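Local coordinates for protein putative glycoside hydrolase (Parabacteroides distasonis ATCC 8503, PDB 3GYC) that probably hydrolyses glycosidic bonds in carbohydrates, as a putative glycoside hydrolase of the cellulase-like family in the TIM-barrel clan, at residues Ala268-Val271 and Tyr272-Pro276. Sequence-based numbering, arbitrary orientation. Where two conformers were deposited one is given.
Sequences AERV and YRERP
The C-terminal end of helix 259-273 carries an i to i+4 salt bridge, Glu269 with Arg273, and a less certain one, Arg270 with Glu274, just before the chain turns into helix 276-297. Main-chain bonds set the spacing: Arg273 N reaches Glu269 O at 2.8 Å, whereas the bond from Glu274 N to Arg270 O is weak. With CG anti to the backbone N (chi1 -171°) and the chain extended beyond it, Glu269 brings OE2 to Arg273 NE at 2.7 Å. This oxygen lies at the guanidinium edge, in its plane, and is met on its anti side; a weak bond from Arg273 NH2 to the same OE2 is 3.3 Å long. Arg273 NH2 also pairs with Asp321, linking this helix end to helix 321-337. In the conformer described, one of two, Arg270 lies alongside Glu274 and its NH1 meets OE2 at 3.2 Å. Long charged chains suit Arg270, Arg273 and Glu274, which are exposed, while Glu269 touches Trp322 and Val271 packs on helix 240-249. A glutamine in place of Glu269 would probably leave Arg273 without this carboxylate, its charge leaning more on Asp321. Each pair probably offsets its own charges at this surface.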
loop_
_atom_site.group_PDB
_atom_site.type_symbol
_atom_site.label_atom_id
_atom_site.label_comp_id
_atom_site.label_asym_id
_atom_site.label_seq_id
_atom_site.Cartn_x
_atom_site.Cartn_y
_atom_site.Cartn_z
ATOM N N ALA A 268 7.266 -19.962 12.642
ATOM C CA ALA A 268 7.755 -18.632 12.275
ATOM C C ALA A 268 8.723 -18.031 13.295
ATOM O O ALA A 268 9.860 -17.658 12.945
ATOM C CB ALA A 268 6.581 -17.683 11.981
ATOM N N GLU A 269 8.285 -17.923 14.541
ATOM C CA GLU A 269 9.139 -17.369 15.556
ATOM C C GLU A 269 10.422 -18.174 15.682
ATOM O O GLU A 269 11.514 -17.586 15.718
ATOM C CB GLU A 269 8.441 -17.298 16.895
ATOM C CG GLU A 269 9.259 -16.510 17.895
ATOM C CD GLU A 269 8.619 -16.429 19.247
ATOM O OE1 GLU A 269 7.606 -17.135 19.502
ATOM O OE2 GLU A 269 9.142 -15.652 20.066
ATOM N N ARG A 270 10.290 -19.502 15.760
ATOM C CA ARG A 270 11.460 -20.393 15.867
ATOM C C ARG A 270 12.455 -20.122 14.754
ATOM O O ARG A 270 13.631 -19.931 15.021
ATOM C CB ARG A 270 11.078 -21.889 15.837
ATOM C CG ARG A 270 12.300 -22.840 15.801
ATOM C CD ARG A 270 11.945 -24.316 15.498
ATOM N NE ARG A 270 11.179 -24.447 14.251
ATOM C CZ ARG A 270 11.715 -24.635 13.046
ATOM N NH1 ARG A 270 13.039 -24.747 12.900
ATOM N NH2 ARG A 270 10.916 -24.733 11.986
ATOM N N VAL A 271 11.986 -20.133 13.509
ATOM C CA VAL A 271 12.839 -19.894 12.346
ATOM C C VAL A 271 13.551 -18.539 12.450
ATOM O O VAL A 271 14.725 -18.437 12.132
ATOM C CB VAL A 271 12.041 -20.025 11.027
ATOM C CG1 VAL A 271 12.818 -19.441 9.843
ATOM C CG2 VAL A 271 11.680 -21.504 10.790
ATOM N N TYR A 272 12.838 -17.517 12.912
ATOM C CA TYR A 272 13.444 -16.200 13.087
ATOM C C TYR A 272 14.464 -16.151 14.232
ATOM O O TYR A 272 15.582 -15.682 14.049
ATOM C CB TYR A 272 12.374 -15.140 13.307
ATOM C CG TYR A 272 12.955 -13.809 13.660
ATOM C CD1 TYR A 272 13.605 -13.045 12.703
ATOM C CD2 TYR A 272 12.887 -13.328 14.959
ATOM C CE1 TYR A 272 14.180 -11.830 13.033
ATOM C CE2 TYR A 272 13.437 -12.111 15.301
ATOM C CZ TYR A 272 14.088 -11.361 14.336
ATOM O OH TYR A 272 14.662 -10.148 14.682
ATOM N N ARG A 273 14.080 -16.619 15.412
ATOM C CA ARG A 273 14.955 -16.522 16.562
ATOM C C ARG A 273 16.180 -17.426 16.492
ATOM O O ARG A 273 17.104 -17.284 17.301
ATOM C CB ARG A 273 14.185 -16.757 17.854
ATOM C CG ARG A 273 13.226 -15.643 18.146
ATOM C CD ARG A 273 12.874 -15.654 19.608
ATOM N NE ARG A 273 11.740 -14.778 19.889
ATOM C CZ ARG A 273 11.815 -13.456 20.005
ATOM N NH1 ARG A 273 12.966 -12.817 19.858
ATOM N NH2 ARG A 273 10.723 -12.766 20.275
ATOM N N GLU A 274 16.194 -18.326 15.511
ATOM C CA GLU A 274 17.323 -19.231 15.289
ATOM C C GLU A 274 18.514 -18.393 14.814
ATOM O O GLU A 274 19.674 -18.738 15.079
ATOM C CB GLU A 274 16.936 -20.239 14.207
ATOM C CG GLU A 274 17.081 -21.660 14.600
ATOM C CD GLU A 274 16.212 -22.586 13.751
ATOM O OE1 GLU A 274 16.128 -22.300 12.541
ATOM O OE2 GLU A 274 15.641 -23.593 14.279
ATOM N N ARG A 275 18.226 -17.290 14.113
ATOM C CA ARG A 275 19.284 -16.442 13.558
ATOM C C ARG A 275 18.751 -15.078 13.121
ATOM O O ARG A 275 18.757 -14.763 11.936
ATOM C CB ARG A 275 19.953 -17.157 12.378
ATOM C CG ARG A 275 19.002 -17.777 11.362
ATOM C CD ARG A 275 19.734 -18.146 10.082
ATOM N NE ARG A 275 18.846 -18.792 9.133
ATOM C CZ ARG A 275 19.146 -19.114 7.873
ATOM N NH1 ARG A 275 20.341 -18.856 7.334
ATOM N NH2 ARG A 275 18.219 -19.706 7.125
ATOM N N PRO A 276 18.352 -14.245 14.090
ATOM C CA PRO A 276 17.729 -12.963 13.787
ATOM C C PRO A 276 18.600 -12.019 12.962
ATOM O O PRO A 276 18.091 -11.335 12.091
ATOM C CB PRO A 276 17.401 -12.396 15.173
ATOM C CG PRO A 276 18.338 -13.025 16.061
ATOM C CD PRO A 276 18.558 -14.409 15.537
#